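Local coordinates for carbon monoxide dehydrogenase (Thermococcus sp. AM4, PDB 6T7J), which probably catalyses the reversible oxidation of carbon monoxide to carbon dioxide, passing electrons through iron-sulfur clusters, although this form lacks nickel in its active-site cluster, at residues G113-R118 with E148-L153; D226-S231 with V568-F573; E279-E284 with K296-V301; S461-A466 with A487-M492. All coordinates share one frame; numbering follows the deposited sequence.

Contact 1: residues G113-R118 with E148-L153; sequences GVAEGR and EIAREL
Ala115, in the last turn of helix 81-115, is the residue that meets helix 146-162 most closely. Its CB touches Ala150 CB at 3.6 Å. It also touches the side chain of Arg151, with Ala115 CB 3.7 Å from Arg151 CG. The small methyls let the backbones come near, and the CA atoms of Ala115 and Arg151 are 5.1 Å apart. Arg151 NH2 donates to Ala115 O at 3.1 Å. This bond is weak, because the angle at the hydrogen is only 124°. The Arg151 chain bends at its third torsion (chi3 -65°), and one face of its guanidinium lies against Glu148 CA. Arg151 NH1 bonds Glu148 OE1 at 2.9 Å in a salt bridge, and NE adds a weak bond to the same oxygen. The guanidinium is therefore tied mainly to its own helix. Glu116 comes next and is exposed. Its CG is 4.4 Å from Arg151 CD, while its carboxylate pairs with Arg118. Gly117 has a positive phi of 78° and ends the helix. Gly117 N bonds Val114 O at 3.1 Å, and Arg118 N bonds Gly113 O at 2.7 Å. Phe111, one turn before Ala115, also touches Ala150. The arrangement is a Schellman-capped helix end packed through alanines on a second helix, within an all-helical part of the carbon monoxide dehydrogenase fold.

Contact 2: residues D226-S231 with V568-F573; sequences DGWSGS and VASGVF
Trp228 lies in a wider pi-type turn of helix 212-242, where Ser231 N bonds Asp226 O at 2.8 Å, and its partner Ser570 follows helix 558-569, just before Gly571, whose positive phi belongs to a Schellman motif. The contact is one hydrogen bond between side chains. Trp228 NE1 donates to Ser570 OG at 3.2 Å, with an angle of 152° at the hydrogen. The oxygen comes to the edge of the indole and lies 17° out of the ring plane. Ser570 CB is farther off, 4.1 Å from Trp228 NE1. Ser570 OG stands beside its own backbone N (chi1 -52°), a setting from which it also bonds Tyr566 O, one turn earlier. The hydroxyl thus accepts from the indole and gives its proton to the helix carbonyl, so this buried oxygen is used both ways. Around the pair, Trp183 meets Trp228 edge-to-face, and Leu529 touches both Trp228 and Ser570. A phenylalanine in place of Trp228 would probably leave Ser570 OG without its N-H donor and open a gap where the larger ring meets Trp183 and Leu529. The bond joins a long helix ahead of the first parallel sheet to a helix end that leads into strand 574-576 of the second. This is consistent with an interface between the helical domain and the last alpha/beta domain of nickel carbon monoxide dehydrogenases.

Contact 3: residues E279-E284 with K296-V301; sequences EIAMSE and KGVNVV
Ala281 packs against Val298 and Val300, two residues on one face of strand 297-303. The apolar contacts come first. Ala281 CB is 3.4 Å from Val300 CG2, a tight approach, and 3.8 Å from Val298 CG1. The methyl thus meets one branch of each valine. In Val300 the touching CG2 lies anti to the carbonyl carbon, because CG1 takes the place anti to the backbone N (chi1 -159°). In Val298 it is CG1, anti to the backbone N, that makes the touch. A second kind of contact uses the backbone. Ala281 O lies 3.6 Å from Val298 CB, so the end of the helix rests on this side chain as well. Polar bonds stay within each partner or go elsewhere. Ser283 N bonds Ile280 O at 3.1 Å, and Ser283 is the N-cap of helix 284-292. Gln287 of that helix accepts a bond from Val298 N. Helix 381-395 packs on both partners, with Val389 on Ala281 and Ile393 on Val298. Helices 271-281 and 284-292 form the connection from strand 261-268 to its parallel neighbour 297-303. This is a beta-alpha-beta crossover of a Rossmann-like sheet with strand order 3-2-1-4-5-6.

Contact 4: residues S461-A466 with A487-M492; sequences SHVTLA and AMEGLM
Val463 CG2 lies across the bent side chain of Glu489, 3.4 Å from its CG and 3.5 Å from its CD. The two side chains cross at about a right angle. Both helices belong to the Rossmann-like domain built on the second parallel sheet: helix 460-471 connects strands 444-448 and 474-478, and helix 480-489 follows strand 474-478 at once. Val463 holds CG1 between its backbone N and carbonyl carbon (chi1 56°), which leaves CG2 to face the other helix. Glu489 extends away from its backbone N and then bends at chi2 (90°), so its carboxylate turns across the valine methyl. Its charge has a weak, long ion pair with Lys467. An alanine here would probably open a gap on the Glu489 side of Val463 CG2, where CG and the carboxylate had lain, and leave Lys467 without this distant mate. Gly490 then takes a positive phi of 121° and ends the helix. The turn brings Leu491 back to the same surface. Its CD1 touches both Val463 and Ala466, which stand one turn apart. The helix pair is linked to the cluster pocket: His462 NE2 bonds the backbone O of Cys451, a residue of that pocket, and its ring meets Trp482, next to the pocket residue Cys481. Trp482 also touches Ala466. The Ala466 methyl closes the contact, with its CB 3.7 Å from Leu491 CD1.

Overall arrangement
Contacts 2 and 4 lie deepest, their centres about 13 and 16 Å from the centre of the chain. Contacts 1 and 3 are farther out, at about 28 and 26 Å, and of the four only contact 1 has exposed touching residues, two of four. There a weak arginine-to-carbonyl bond lies beside two touching methyls. Contact 3 is also peripheral, yet its touching residues are buried and apolar. Contacts 3 and 4 belong to two parallel sheets of the same strand order; contact 3 sets a helix on a strand, contact 4 a helix on a helix. Neither has a hydrogen bond across it. Contact 2 instead spans distant chain parts and encloses both in its loop. None of the contacts touch one another, and none share a helix or strand.

Contact 1: residues G113-R118 with E148-L153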
loop_
_atom_site.group_PDB
_atom_site.type_symbol
_atom_site.label_atom_id
_atom_site.label_comp_id
_atom_site.label_asym_id
_atom_site.label_seq_id
_atom_site.Cartn_x
_atom_site.Cartn_y
_atom_site.Cartn_z
ATOM N N GLY A 113 3.755 23.740 12.385
ATOM C CA GLY A 113 2.893 24.640 13.129
ATOM C C GLY A 113 3.646 25.448 14.168
ATOM O O GLY A 113 3.307 26.605 14.427
ATOM N N VAL A 114 4.674 24.852 14.776
ATOM C CA VAL A 114 5.492 25.603 15.726
ATOM C C VAL A 114 6.406 26.588 15.000
ATOM O O VAL A 114 6.679 27.683 15.506
ATOM C CB VAL A 114 6.287 24.636 16.621
ATOM C CG1 VAL A 114 7.274 25.391 17.501
ATOM C CG2 VAL A 114 5.333 23.838 17.471
ATOM N N ALA A 115 6.886 26.227 13.806
ATOM C CA ALA A 115 7.722 27.146 13.041
ATOM C C ALA A 115 6.951 28.391 12.617
ATOM O O ALA A 115 7.536 29.476 12.507
ATOM C CB ALA A 115 8.299 26.437 11.816
ATOM N N GLU A 116 5.649 28.258 12.369
ATOM C CA GLU A 116 4.801 29.384 12.002
ATOM C C GLU A 116 4.223 30.110 13.211
ATOM O O GLU A 116 3.502 31.098 13.036
ATOM C CB GLU A 116 3.657 28.914 11.096
ATOM C CG GLU A 116 4.108 28.229 9.811
ATOM C CD GLU A 116 2.949 27.929 8.875
ATOM O OE1 GLU A 116 2.298 28.885 8.404
ATOM O OE2 GLU A 116 2.685 26.738 8.614
ATOM N N GLY A 117 4.516 29.646 14.424
ATOM C CA GLY A 117 3.987 30.277 15.616
ATOM C C GLY A 117 2.545 29.944 15.925
ATOM O O GLY A 117 1.843 30.767 16.522
ATOM N N ARG A 118 2.081 28.753 15.550
ATOM C CA ARG A 118 0.681 28.375 15.710
ATOM C C ARG A 118 0.436 27.489 16.927
ATOM O O ARG A 118 -0.505 27.734 17.689
ATOM C CB ARG A 118 0.181 27.675 14.439
ATOM C CG ARG A 118 0.039 28.607 13.243
ATOM C CD ARG A 118 -0.810 27.991 12.138
ATOM N NE ARG A 118 0.012 27.374 11.101
ATOM C CZ ARG A 118 0.104 26.063 10.899
ATOM N NH1 ARG A 118 -0.582 25.221 11.662
ATOM N NH2 ARG A 118 0.881 25.593 9.932
ATOM N N GLU A 148 12.458 30.910 11.629
ATOM C CA GLU A 148 12.607 30.959 10.176
ATOM C C GLU A 148 13.419 29.770 9.662
ATOM O O GLU A 148 13.076 29.164 8.631
ATOM C CB GLU A 148 13.253 32.284 9.767
ATOM C CG GLU A 148 13.832 32.306 8.361
ATOM C CD GLU A 148 12.770 32.186 7.284
ATOM O OE1 GLU A 148 11.579 32.425 7.583
ATOM O OE2 GLU A 148 13.127 31.853 6.135
ATOM N N ILE A 149 14.508 29.436 10.362
ATOM C CA ILE A 149 15.247 28.210 10.070
ATOM C C ILE A 149 14.307 27.013 10.117
ATOM O O ILE A 149 14.320 26.148 9.231
ATOM C CB ILE A 149 16.415 28.038 11.059
ATOM C CG1 ILE A 149 17.377 29.224 10.980
ATOM C CG2 ILE A 149 17.152 26.730 10.799
ATOM C CD1 ILE A 149 18.383 29.263 12.112
ATOM N N ALA A 150 13.476 26.953 11.163
ATOM C CA ALA A 150 12.532 25.850 11.302
ATOM C C ALA A 150 11.538 25.817 10.148
ATOM O O ALA A 150 11.149 24.740 9.691
ATOM C CB ALA A 150 11.803 25.948 12.642
ATOM N N ARG A 151 11.123 26.988 9.657
ATOM C CA ARG A 151 10.183 27.040 8.539
ATOM C C ARG A 151 10.801 26.461 7.273
ATOM O O ARG A 151 10.186 25.634 6.586
ATOM C CB ARG A 151 9.729 28.481 8.296
ATOM C CG ARG A 151 8.502 28.901 9.089
ATOM C CD ARG A 151 7.826 30.118 8.469
ATOM N NE ARG A 151 8.672 31.310 8.509
ATOM C CZ ARG A 151 8.778 32.124 9.556
ATOM N NH1 ARG A 151 9.574 33.184 9.495
ATOM N NH2 ARG A 151 8.089 31.880 10.665
ATOM N N GLU A 152 12.019 26.895 6.940
ATOM C CA GLU A 152 12.677 26.368 5.745
ATOM C C GLU A 152 12.924 24.865 5.867
ATOM O O GLU A 152 12.675 24.094 4.919
ATOM C CB GLU A 152 13.986 27.116 5.496
ATOM C CG GLU A 152 13.842 28.630 5.526
ATOM C CD GLU A 152 15.164 29.351 5.357
ATOM O OE1 GLU A 152 15.441 30.278 6.147
ATOM O OE2 GLU A 152 15.927 28.994 4.435
ATOM N N LEU A 153 13.403 24.429 7.037
ATOM C CA LEU A 153 13.604 23.004 7.264
ATOM C C LEU A 153 12.301 22.236 7.105
ATOM O O LEU A 153 12.272 21.174 6.473
ATOM C CB LEU A 153 14.195 22.768 8.653
ATOM C CG LEU A 153 14.400 21.288 8.979
ATOM C CD1 LEU A 153 15.471 20.709 8.071
ATOM C CD2 LEU A 153 14.750 21.076 10.442
#

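Contact 2: residues D226-S231 with V568-F573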
loop_
_atom_site.group_PDB
_atom_site.type_symbol
_atom_site.label_atom_id
_atom_site.label_comp_id
_atom_site.label_asym_id
_atom_site.label_seq_id
_atom_site.Cartn_x
_atom_site.Cartn_y
_atom_site.Cartn_z
ATOM N N ASP A 226 12.161 4.741 4.178
ATOM C CA ASP A 226 11.759 4.722 5.583
ATOM C C ASP A 226 12.919 5.120 6.494
ATOM O O ASP A 226 12.853 6.130 7.203
ATOM C CB ASP A 226 11.226 3.337 5.963
ATOM C CG ASP A 226 10.791 3.244 7.429
ATOM O OD1 ASP A 226 10.836 4.262 8.154
ATOM O OD2 ASP A 226 10.394 2.139 7.859
ATOM N N GLY A 227 13.992 4.327 6.486
ATOM C CA GLY A 227 14.993 4.435 7.538
ATOM C C GLY A 227 15.788 5.724 7.483
ATOM O O GLY A 227 15.986 6.388 8.504
ATOM N N TRP A 228 16.261 6.093 6.296
ATOM C CA TRP A 228 17.137 7.244 6.137
ATOM C C TRP A 228 16.381 8.543 5.873
ATOM O O TRP A 228 17.010 9.556 5.550
ATOM C CB TRP A 228 18.140 6.983 5.012
ATOM C CG TRP A 228 19.269 6.093 5.432
ATOM C CD1 TRP A 228 19.403 4.761 5.171
ATOM C CD2 TRP A 228 20.417 6.471 6.199
ATOM N NE1 TRP A 228 20.567 4.286 5.726
ATOM C CE2 TRP A 228 21.208 5.317 6.363
ATOM C CE3 TRP A 228 20.857 7.675 6.759
ATOM C CZ2 TRP A 228 22.412 5.329 7.065
ATOM C CZ3 TRP A 228 22.051 7.685 7.459
ATOM C CH2 TRP A 228 22.816 6.521 7.604
ATOM N N SER A 229 15.056 8.544 6.010
ATOM C CA SER A 229 14.287 9.758 5.773
ATOM C C SER A 229 13.103 9.858 6.726
ATOM O O SER A 229 13.117 10.679 7.648
ATOM C CB SER A 229 13.807 9.813 4.322
ATOM O OG SER A 229 13.048 10.984 4.082
ATOM N N GLY A 230 12.080 9.031 6.514
ATOM C CA GLY A 230 10.872 9.074 7.319
ATOM C C GLY A 230 11.106 8.850 8.799
ATOM O O GLY A 230 10.807 9.720 9.620
ATOM N N SER A 231 11.637 7.677 9.152
ATOM C CA SER A 231 11.991 7.420 10.544
ATOM C C SER A 231 13.050 8.403 11.030
ATOM O O SER A 231 13.022 8.844 12.188
ATOM C CB SER A 231 12.481 5.980 10.701
ATOM O OG SER A 231 11.414 5.105 11.020
ATOM N N VAL A 568 19.540 -4.229 6.310
ATOM C CA VAL A 568 20.254 -4.961 5.263
ATOM C C VAL A 568 20.769 -3.997 4.200
ATOM O O VAL A 568 21.962 -3.981 3.874
ATOM C CB VAL A 568 19.351 -6.046 4.650
ATOM C CG1 VAL A 568 19.992 -6.621 3.397
ATOM C CG2 VAL A 568 19.080 -7.152 5.663
ATOM N N ALA A 569 19.879 -3.148 3.678
ATOM C CA ALA A 569 20.248 -2.220 2.613
ATOM C C ALA A 569 21.305 -1.222 3.064
ATOM O O ALA A 569 22.075 -0.721 2.236
ATOM C CB ALA A 569 19.006 -1.483 2.111
ATOM N N SER A 570 21.351 -0.908 4.358
ATOM C CA SER A 570 22.416 -0.075 4.899
ATOM C C SER A 570 23.725 -0.834 5.060
ATOM O O SER A 570 24.731 -0.230 5.444
ATOM C CB SER A 570 21.991 0.517 6.244
ATOM O OG SER A 570 20.738 1.166 6.135
ATOM N N GLY A 571 23.735 -2.136 4.786
ATOM C CA GLY A 571 24.953 -2.913 4.773
ATOM C C GLY A 571 25.243 -3.734 6.009
ATOM O O GLY A 571 26.349 -4.274 6.118
ATOM N N VAL A 572 24.299 -3.858 6.941
ATOM C CA VAL A 572 24.526 -4.607 8.172
ATOM C C VAL A 572 23.903 -5.989 8.047
ATOM O O VAL A 572 22.753 -6.132 7.610
ATOM C CB VAL A 572 23.987 -3.861 9.409
ATOM C CG1 VAL A 572 22.602 -3.346 9.182
ATOM C CG2 VAL A 572 23.990 -4.768 10.620
ATOM N N PHE A 573 24.686 -7.007 8.400
ATOM C CA PHE A 573 24.187 -8.365 8.569
ATOM C C PHE A 573 23.067 -8.376 9.604
ATOM O O PHE A 573 23.270 -7.972 10.753
ATOM C CB PHE A 573 25.353 -9.257 9.000
ATOM C CG PHE A 573 24.986 -10.690 9.245
ATOM C CD1 PHE A 573 24.823 -11.569 8.189
ATOM C CD2 PHE A 573 24.846 -11.167 10.539
ATOM C CE1 PHE A 573 24.501 -12.894 8.418
ATOM C CE2 PHE A 573 24.524 -12.488 10.773
ATOM C CZ PHE A 573 24.355 -13.352 9.713
#

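Contact 3: residues E279-E284 with K296-V301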
loop_
_atom_site.group_PDB
_atom_site.type_symbol
_atom_site.label_atom_id
_atom_site.label_comp_id
_atom_site.label_asym_id
_atom_site.label_seq_id
_atom_site.Cartn_x
_atom_site.Cartn_y
_atom_site.Cartn_z
ATOM N N GLU A 279 3.182 15.137 31.111
ATOM C CA GLU A 279 3.434 16.406 31.785
ATOM C C GLU A 279 2.189 16.909 32.506
ATOM O O GLU A 279 2.275 17.402 33.636
ATOM C CB GLU A 279 3.934 17.442 30.779
ATOM C CG GLU A 279 5.414 17.318 30.461
ATOM C CD GLU A 279 5.794 18.005 29.165
ATOM O OE1 GLU A 279 6.677 17.483 28.453
ATOM O OE2 GLU A 279 5.212 19.067 28.859
ATOM N N ILE A 280 1.018 16.780 31.877
ATOM C CA ILE A 280 -0.215 17.240 32.506
ATOM C C ILE A 280 -0.538 16.403 33.735
ATOM O O ILE A 280 -0.886 16.939 34.792
ATOM C CB ILE A 280 -1.370 17.222 31.488
ATOM C CG1 ILE A 280 -1.236 18.391 30.508
ATOM C CG2 ILE A 280 -2.718 17.259 32.198
ATOM C CD1 ILE A 280 -1.440 19.749 31.140
ATOM N N ALA A 281 -0.411 15.078 33.628
ATOM C CA ALA A 281 -0.830 14.216 34.726
ATOM C C ALA A 281 0.144 14.264 35.897
ATOM O O ALA A 281 -0.274 14.098 37.049
ATOM C CB ALA A 281 -1.002 12.785 34.228
ATOM N N MET A 282 1.432 14.485 35.639
ATOM C CA MET A 282 2.373 14.670 36.736
ATOM C C MET A 282 2.471 16.124 37.182
ATOM O O MET A 282 3.267 16.433 38.077
ATOM C CB MET A 282 3.757 14.121 36.359
ATOM C CG MET A 282 4.626 15.018 35.497
ATOM S SD MET A 282 6.103 14.125 34.949
ATOM C CE MET A 282 7.262 15.470 34.713
ATOM N N SER A 283 1.678 17.016 36.594
ATOM C CA SER A 283 1.509 18.344 37.161
ATOM C C SER A 283 0.777 18.245 38.498
ATOM O O SER A 283 0.033 17.298 38.761
ATOM C CB SER A 283 0.735 19.248 36.201
ATOM O OG SER A 283 -0.645 18.919 36.193
ATOM N N GLU A 284 0.994 19.248 39.350
ATOM C CA GLU A 284 0.434 19.199 40.695
ATOM C C GLU A 284 -1.079 19.400 40.711
ATOM O O GLU A 284 -1.739 18.958 41.662
ATOM C CB GLU A 284 1.125 20.240 41.575
ATOM C CG GLU A 284 0.824 20.105 43.050
ATOM C CD GLU A 284 0.052 21.291 43.577
ATOM O OE1 GLU A 284 0.469 22.437 43.327
ATOM O OE2 GLU A 284 -0.960 21.084 44.254
ATOM N N LYS A 296 -3.459 8.865 46.322
ATOM C CA LYS A 296 -2.262 9.590 46.727
ATOM C C LYS A 296 -1.757 10.521 45.633
ATOM O O LYS A 296 -1.072 11.504 45.939
ATOM C CB LYS A 296 -1.162 8.605 47.126
ATOM C CG LYS A 296 -1.525 7.722 48.307
ATOM C CD LYS A 296 -0.296 7.063 48.914
ATOM C CE LYS A 296 -0.675 6.194 50.104
ATOM N NZ LYS A 296 0.513 5.775 50.896
ATOM N N GLY A 297 -2.079 10.236 44.376
ATOM C CA GLY A 297 -1.613 11.057 43.273
ATOM C C GLY A 297 -1.922 10.379 41.953
ATOM O O GLY A 297 -2.816 9.535 41.871
ATOM N N VAL A 298 -1.168 10.760 40.923
ATOM C CA VAL A 298 -1.323 10.194 39.587
ATOM C C VAL A 298 0.025 9.668 39.119
ATOM O O VAL A 298 1.016 10.408 39.098
ATOM C CB VAL A 298 -1.878 11.219 38.580
ATOM C CG1 VAL A 298 -1.993 10.588 37.200
ATOM C CG2 VAL A 298 -3.225 11.730 39.037
ATOM N N ASN A 299 0.054 8.395 38.740
ATOM C CA ASN A 299 1.234 7.711 38.235
ATOM C C ASN A 299 0.985 7.365 36.771
ATOM O O ASN A 299 0.057 6.608 36.454
ATOM C CB ASN A 299 1.512 6.458 39.070
ATOM C CG ASN A 299 2.591 5.574 38.475
ATOM O OD1 ASN A 299 3.678 6.041 38.132
ATOM N ND2 ASN A 299 2.301 4.282 38.366
ATOM N N VAL A 300 1.788 7.940 35.883
ATOM C CA VAL A 300 1.695 7.670 34.455
ATOM C C VAL A 300 2.829 6.741 34.060
ATOM O O VAL A 300 4.004 7.030 34.317
ATOM C CB VAL A 300 1.736 8.965 33.631
ATOM C CG1 VAL A 300 1.125 8.731 32.254
ATOM C CG2 VAL A 300 1.007 10.051 34.364
ATOM N N VAL A 301 2.471 5.625 33.438
ATOM C CA VAL A 301 3.424 4.643 32.951
ATOM C C VAL A 301 3.251 4.528 31.444
ATOM O O VAL A 301 2.213 4.889 30.884
ATOM C CB VAL A 301 3.236 3.278 33.640
ATOM C CG1 VAL A 301 3.282 3.449 35.149
ATOM C CG2 VAL A 301 1.915 2.657 33.219
#

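Contact 4: residues S461-A466 with A487-M492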
loop_
_atom_site.group_PDB
_atom_site.type_symbol
_atom_site.label_atom_id
_atom_site.label_comp_id
_atom_site.label_asym_id
_atom_site.label_seq_id
_atom_site.Cartn_x
_atom_site.Cartn_y
_atom_site.Cartn_z
ATOM N N SER A 461 14.214 -14.531 23.680
ATOM C CA SER A 461 15.276 -14.377 22.692
ATOM C C SER A 461 15.959 -13.021 22.822
ATOM O O SER A 461 17.187 -12.935 22.714
ATOM C CB SER A 461 14.723 -14.587 21.283
ATOM O OG SER A 461 14.534 -15.968 21.018
ATOM N N HIS A 462 15.191 -11.958 23.076
ATOM C CA HIS A 462 15.781 -10.646 23.325
ATOM C C HIS A 462 16.888 -10.732 24.373
ATOM O O HIS A 462 18.060 -10.426 24.104
ATOM C CB HIS A 462 14.698 -9.662 23.784
ATOM C CG HIS A 462 13.744 -9.248 22.705
ATOM N ND1 HIS A 462 14.158 -8.826 21.461
ATOM C CD2 HIS A 462 12.391 -9.179 22.695
ATOM C CE1 HIS A 462 13.102 -8.520 20.728
ATOM N NE2 HIS A 462 12.018 -8.727 21.453
ATOM N N VAL A 463 16.526 -11.183 25.577
ATOM C CA VAL A 463 17.462 -11.157 26.695
ATOM C C VAL A 463 18.579 -12.174 26.495
ATOM O O VAL A 463 19.741 -11.900 26.814
ATOM C CB VAL A 463 16.721 -11.377 28.026
ATOM C CG1 VAL A 463 15.939 -12.678 28.008
ATOM C CG2 VAL A 463 17.706 -11.387 29.161
ATOM N N THR A 464 18.257 -13.359 25.966
ATOM C CA THR A 464 19.288 -14.378 25.797
ATOM C C THR A 464 20.326 -13.945 24.769
ATOM O O THR A 464 21.532 -14.116 24.986
ATOM C CB THR A 464 18.656 -15.717 25.410
ATOM O OG1 THR A 464 17.920 -16.239 26.524
ATOM C CG2 THR A 464 19.727 -16.723 25.021
ATOM N N LEU A 465 19.883 -13.364 23.649
ATOM C CA LEU A 465 20.826 -12.856 22.662
ATOM C C LEU A 465 21.670 -11.728 23.238
ATOM O O LEU A 465 22.894 -11.700 23.046
ATOM C CB LEU A 465 20.075 -12.382 21.417
ATOM C CG LEU A 465 20.961 -11.900 20.268
ATOM C CD1 LEU A 465 21.777 -13.049 19.719
ATOM C CD2 LEU A 465 20.126 -11.273 19.174
ATOM N N ALA A 466 21.038 -10.789 23.953
ATOM C CA ALA A 466 21.799 -9.698 24.555
ATOM C C ALA A 466 22.857 -10.227 25.520
ATOM O O ALA A 466 24.009 -9.771 25.503
ATOM C CB ALA A 466 20.851 -8.733 25.267
ATOM N N ALA A 487 15.371 -3.759 29.691
ATOM C CA ALA A 487 15.203 -2.936 30.881
ATOM C C ALA A 487 14.500 -3.708 31.989
ATOM O O ALA A 487 14.872 -3.596 33.162
ATOM C CB ALA A 487 14.427 -1.665 30.530
ATOM N N MET A 488 13.486 -4.501 31.638
ATOM C CA MET A 488 12.772 -5.265 32.655
ATOM C C MET A 488 13.624 -6.400 33.210
ATOM O O MET A 488 13.444 -6.798 34.368
ATOM C CB MET A 488 11.467 -5.815 32.083
ATOM C CG MET A 488 10.457 -4.747 31.713
ATOM S SD MET A 488 8.943 -5.449 31.039
ATOM C CE MET A 488 9.594 -6.341 29.628
ATOM N N GLU A 489 14.547 -6.938 32.410
ATOM C CA GLU A 489 15.383 -8.028 32.900
ATOM C C GLU A 489 16.457 -7.528 33.860
ATOM O O GLU A 489 16.757 -8.189 34.861
ATOM C CB GLU A 489 16.028 -8.770 31.731
ATOM C CG GLU A 489 16.977 -9.869 32.166
ATOM C CD GLU A 489 16.279 -11.205 32.332
ATOM O OE1 GLU A 489 15.103 -11.318 31.924
ATOM O OE2 GLU A 489 16.907 -12.144 32.867
ATOM N N GLY A 490 17.042 -6.368 33.577
ATOM C CA GLY A 490 18.112 -5.848 34.402
ATOM C C GLY A 490 19.383 -5.630 33.613
ATOM O O GLY A 490 20.429 -5.302 34.179
ATOM N N LEU A 491 19.300 -5.814 32.295
ATOM C CA LEU A 491 20.449 -5.631 31.420
ATOM C C LEU A 491 20.798 -4.167 31.196
ATOM O O LEU A 491 21.803 -3.883 30.535
ATOM C CB LEU A 491 20.193 -6.317 30.079
ATOM C CG LEU A 491 20.013 -7.834 30.148
ATOM C CD1 LEU A 491 19.653 -8.390 28.784
ATOM C CD2 LEU A 491 21.272 -8.497 30.688
ATOM N N MET A 492 20.001 -3.239 31.723
ATOM C CA MET A 492 20.295 -1.814 31.631
ATOM C C MET A 492 20.456 -1.176 33.004
ATOM O O MET A 492 20.511 0.055 33.101
ATOM C CB MET A 492 19.207 -1.094 30.830
ATOM C CG MET A 492 19.240 -1.411 29.345
ATOM S SD MET A 492 17.799 -0.809 28.445
ATOM C CE MET A 492 18.176 -1.385 26.792
#